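Local structure of membrane-bound lysozyme inhibitor of C-type lysozyme (Pseudomonas aeruginosa, 3F6Z) at residues G64-A69 with I73-G78; D22-C25 with R29-T32. The protein specifically inhibits C-type lysozymes, acting as a lipoprotein of the bacterial outer membrane. One frame throughout, in Å; residues are numbered along the deposited sequence.

Both contacts are antiparallel hairpin pairings in one closed beta-barrel, and their centres lie about 15 Å apart. Contact 2 (22-25 with 29-32) comes first along the chain, contact 1 (64-69 with 73-78) later. Their aromatic residues meet inside the barrel: Trp74 and Tyr23 pack edge-to-face, with Trp74 CZ2 3.9 Å from Tyr23 CZ, and Trp74 CH2 lies 3.9 Å from Phe31 CE2. Contact 1 carries Lys77, which together with Ser63 is inferred to act directly on the lysozyme active site; the side chains of Lys77 and Ser63 are about 4 Å apart. Tyr23 of contact 2 is about 9 Å from Lys77, side chain to side chain. In contact 2 a disulfide from Cys25 to Cys98 ties the hairpin to strand 96-100.

Contact 1 (G64-A69 with I73-G78); sequences GAKYAA and IWWTKG
One face of the Trp75 indole carries Lys66, whose CB sits 3.6 Å from the centroid of the Trp75 five-membered ring and almost exactly above it, a CH-pi contact. With CG anti to the backbone N (chi1 -175°) and the chain extended, CG and CD of Lys66 run on over the six-membered ring, and CE passes on to Ile73 CG2; a long aliphatic chain with a charged end suits this partly exposed place. Gly64 C lies in plane at the indole's edge, and Trp75 NE1 bonds to Ser63 O. The Tyr67 ring meets Trp74 O at its edge, CD2 coming within 3.2 Å of that oxygen. Tyr67 and Trp74 lie obliquely, their planes at 39°, with Tyr67 CD2 3.8 Å from Trp74 CD1.

Ala65 pairs with Thr76 and Tyr67 with Trp74 through two backbone hydrogen bonds each; Ala65 N to Thr76 O is the shortest at 2.7 Å, while that from Tyr67 N is bent (140°). Gly64, at positive phi, suits glycine. Small Ala68 receives Ile73, CB to CD1 3.7 Å.

Lys77 NZ forms salt-bridge contacts with acidic groups on the chain of another protein, consistent with its inferred inhibitory role. In the barrel, strand 52-59 flanks the hairpin beyond 65-69, bonding Lys66 to Val59, and strand 80-84 flanks 73-77, bonding Trp75 to Thr82.

Contact 2 (D22-C25 with R29-T32); sequences DYKC and RKFT
Tyr23 and Phe31 form the antiparallel hydrogen-bonded pair between strand segments 22-25 and 30-32, which run at 152° to each other; Tyr23 N reaches Phe31 O at 2.8 Å, the return bond from Phe31 N to Tyr23 O is weak at 3.3 Å, and Cys25 N adds a bond to Arg29 O nearer the turn.

On the buried face Phe31 is the central side chain. Its CG stands between the backbone N and the carbonyl carbon (chi1 47°), a torsion that carries the ring towards the partner strand. Tyr23 CB lies over one face of this ring, 4.2 Å from CE2. Cys25 SG approaches obliquely, 3.3 Å from Phe31 CE1, in a sulfur-aromatic contact; a flat hydrocarbon ring suits the neighbourhood of a sulfur that is bound to Cys98. Within the segment 29-32, Phe31 CD1 also sits over a face of the guanidinium of Arg29, toward its rim; Arg29 is the loop residue that leads into the strand, and its NH2 bonds to Pro47 O. Tyr23 OH and Tyr35 OH share a hydrogen bond.

The other face is polar and exposed, as suits Asp22, Thr32 and the two lysines. Asp22 and Thr32 lie side by side, and Thr32 OG1 donates to Asp22 OD1 at 2.7 Å, meeting it on the anti side and 19° out of the carboxylate plane. Lys24 and Lys30 run alongside one another with extended chains, their ends modelled so close that the exact positions are doubtful.

The chemistry thus divides by face. Inward, the disulfide from Cys25 to Cys98 joins this hairpin covalently to strand 96-100, with Phe31 packed against its sulfur; outward, a hydroxyl answers the carboxylate of Asp22, and the two lysines put like charges side by side at an exposed surface, where solvent can probably screen them.

Contact 1 (G64-A69 with I73-G78)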
# COMPACT_ATOMS: atom_id res chain seq x y z
N GLY B 64 5.70 13.20 -4.68
CA GLY B 64 6.17 12.22 -5.63
C GLY B 64 5.06 11.36 -6.21
O GLY B 64 3.88 11.60 -5.96
N ALA B 65 5.45 10.36 -6.99
CA ALA B 65 4.49 9.44 -7.59
C ALA B 65 4.78 8.08 -6.99
O ALA B 65 5.78 7.44 -7.32
CB ALA B 65 4.65 9.40 -9.11
N LYS B 66 3.91 7.66 -6.07
CA LYS B 66 4.06 6.38 -5.39
C LYS B 66 3.20 5.31 -6.06
O LYS B 66 2.01 5.54 -6.32
CB LYS B 66 3.67 6.55 -3.92
CG LYS B 66 3.89 5.31 -3.05
CD LYS B 66 3.48 5.61 -1.62
CE LYS B 66 3.52 4.38 -0.74
NZ LYS B 66 2.91 4.68 0.59
N TYR B 67 3.80 4.15 -6.31
CA TYR B 67 3.11 3.03 -6.96
C TYR B 67 3.29 1.75 -6.13
O TYR B 67 4.36 1.54 -5.54
CB TYR B 67 3.69 2.79 -8.36
CG TYR B 67 3.65 3.98 -9.30
CD1 TYR B 67 2.61 4.14 -10.22
CD2 TYR B 67 4.70 4.91 -9.33
CE1 TYR B 67 2.61 5.20 -11.14
CE2 TYR B 67 4.71 5.97 -10.24
CZ TYR B 67 3.66 6.10 -11.15
OH TYR B 67 3.68 7.13 -12.08
N ALA B 68 2.28 0.89 -6.12
CA ALA B 68 2.34 -0.34 -5.34
C ALA B 68 1.99 -1.60 -6.12
O ALA B 68 1.16 -1.59 -7.03
CB ALA B 68 1.41 -0.22 -4.13
N ALA B 69 2.65 -2.70 -5.75
CA ALA B 69 2.42 -4.01 -6.36
C ALA B 69 3.20 -5.06 -5.57
O ALA B 69 4.34 -4.83 -5.18
CB ALA B 69 2.86 -4.01 -7.83
N ILE B 73 7.20 -1.30 -3.56
CA ILE B 73 6.71 0.07 -3.66
C ILE B 73 7.72 0.74 -4.60
O ILE B 73 8.93 0.66 -4.39
CB ILE B 73 6.71 0.82 -2.30
CG1 ILE B 73 5.66 0.22 -1.35
CG2 ILE B 73 6.42 2.30 -2.53
CD1 ILE B 73 4.21 0.41 -1.81
N TRP B 74 7.21 1.36 -5.66
CA TRP B 74 8.05 2.07 -6.61
C TRP B 74 7.61 3.52 -6.46
O TRP B 74 6.50 3.90 -6.84
CB TRP B 74 7.78 1.56 -8.03
CG TRP B 74 8.54 2.30 -9.11
CD1 TRP B 74 8.01 3.11 -10.07
CD2 TRP B 74 9.95 2.25 -9.36
NE1 TRP B 74 9.00 3.57 -10.91
CE2 TRP B 74 10.20 3.05 -10.49
CE3 TRP B 74 11.02 1.60 -8.74
CZ2 TRP B 74 11.49 3.22 -11.02
CZ3 TRP B 74 12.30 1.77 -9.27
CH2 TRP B 74 12.52 2.58 -10.40
N TRP B 75 8.49 4.33 -5.88
CA TRP B 75 8.18 5.74 -5.61
C TRP B 75 9.12 6.67 -6.38
O TRP B 75 10.32 6.71 -6.12
CB TRP B 75 8.32 5.98 -4.11
CG TRP B 75 7.49 7.09 -3.55
CD1 TRP B 75 7.01 8.19 -4.21
CD2 TRP B 75 7.10 7.24 -2.18
NE1 TRP B 75 6.36 9.02 -3.32
CE2 TRP B 75 6.40 8.46 -2.07
CE3 TRP B 75 7.29 6.46 -1.02
CZ2 TRP B 75 5.89 8.93 -0.85
CZ3 TRP B 75 6.77 6.92 0.19
CH2 TRP B 75 6.08 8.15 0.26
N THR B 76 8.56 7.43 -7.31
CA THR B 76 9.37 8.34 -8.11
C THR B 76 9.20 9.80 -7.69
O THR B 76 8.14 10.20 -7.22
CB THR B 76 9.01 8.22 -9.60
OG1 THR B 76 7.75 8.85 -9.85
CG2 THR B 76 8.92 6.74 -9.99
N LYS B 77 10.26 10.57 -7.88
CA LYS B 77 10.30 11.99 -7.55
C LYS B 77 11.17 12.59 -8.65
O LYS B 77 12.40 12.46 -8.62
CB LYS B 77 10.93 12.18 -6.17
CG LYS B 77 11.13 13.61 -5.72
CD LYS B 77 9.82 14.32 -5.45
CE LYS B 77 10.08 15.74 -4.96
NZ LYS B 77 8.84 16.44 -4.50
N GLY B 78 10.55 13.24 -9.62
CA GLY B 78 11.32 13.81 -10.71
C GLY B 78 12.00 12.67 -11.45
O GLY B 78 11.37 11.63 -11.69

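Contact 2 (D22-C25 with R29-T32)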
# COMPACT_ATOMS: atom_id res chain seq x y z
N ASP B 22 14.18 4.72 -19.05
CA ASP B 22 15.28 3.84 -18.68
C ASP B 22 15.90 4.32 -17.38
O ASP B 22 16.07 5.52 -17.18
CB ASP B 22 16.35 3.80 -19.77
CG ASP B 22 15.76 3.60 -21.15
OD1 ASP B 22 14.94 2.67 -21.33
OD2 ASP B 22 16.12 4.37 -22.07
N TYR B 23 16.23 3.38 -16.50
CA TYR B 23 16.83 3.71 -15.21
C TYR B 23 18.07 2.88 -14.96
O TYR B 23 18.35 1.90 -15.66
CB TYR B 23 15.86 3.40 -14.05
CG TYR B 23 14.65 4.29 -13.92
CD1 TYR B 23 14.64 5.36 -13.03
CD2 TYR B 23 13.51 4.04 -14.68
CE1 TYR B 23 13.51 6.17 -12.90
CE2 TYR B 23 12.38 4.84 -14.57
CZ TYR B 23 12.38 5.91 -13.68
OH TYR B 23 11.27 6.72 -13.61
N LYS B 24 18.80 3.29 -13.93
CA LYS B 24 20.00 2.60 -13.48
C LYS B 24 19.95 2.82 -11.99
O LYS B 24 19.82 3.95 -11.52
CB LYS B 24 21.27 3.22 -14.07
CG LYS B 24 22.54 2.55 -13.53
CD LYS B 24 23.74 2.86 -14.39
CE LYS B 24 24.96 2.12 -13.89
NZ LYS B 24 26.11 2.29 -14.83
N CYS B 25 20.04 1.73 -11.24
CA CYS B 25 19.97 1.82 -9.79
C CYS B 25 21.33 1.62 -9.14
O CYS B 25 22.29 1.19 -9.78
CB CYS B 25 18.97 0.79 -9.25
SG CYS B 25 17.34 0.89 -10.08
N ARG B 29 21.77 -2.71 -11.40
CA ARG B 29 20.63 -3.00 -12.26
C ARG B 29 20.30 -1.87 -13.22
O ARG B 29 20.46 -0.69 -12.89
CB ARG B 29 19.37 -3.29 -11.42
CG ARG B 29 19.37 -4.61 -10.68
CD ARG B 29 17.94 -4.96 -10.33
NE ARG B 29 17.13 -5.10 -11.55
CZ ARG B 29 15.82 -4.91 -11.61
NH1 ARG B 29 15.13 -4.57 -10.53
NH2 ARG B 29 15.18 -5.07 -12.77
N LYS B 30 19.84 -2.25 -14.40
CA LYS B 30 19.46 -1.31 -15.43
C LYS B 30 18.23 -1.89 -16.13
O LYS B 30 18.27 -3.02 -16.64
CB LYS B 30 20.59 -1.12 -16.44
CG LYS B 30 21.92 -0.76 -15.80
CD LYS B 30 22.90 -0.19 -16.81
CE LYS B 30 24.25 0.10 -16.15
NZ LYS B 30 25.15 0.92 -17.01
N PHE B 31 17.14 -1.14 -16.13
CA PHE B 31 15.90 -1.60 -16.74
C PHE B 31 15.10 -0.44 -17.28
O PHE B 31 15.50 0.71 -17.17
CB PHE B 31 15.06 -2.35 -15.72
CG PHE B 31 14.93 -1.65 -14.41
CD1 PHE B 31 15.90 -1.82 -13.42
CD2 PHE B 31 13.87 -0.79 -14.16
CE1 PHE B 31 15.80 -1.13 -12.19
CE2 PHE B 31 13.77 -0.10 -12.95
CZ PHE B 31 14.74 -0.28 -11.96
N THR B 32 13.95 -0.76 -17.86
CA THR B 32 13.06 0.23 -18.44
C THR B 32 11.66 0.07 -17.86
O THR B 32 11.17 -1.04 -17.72
CB THR B 32 12.97 0.07 -19.97
OG1 THR B 32 14.28 0.20 -20.54
CG2 THR B 32 12.04 1.13 -20.56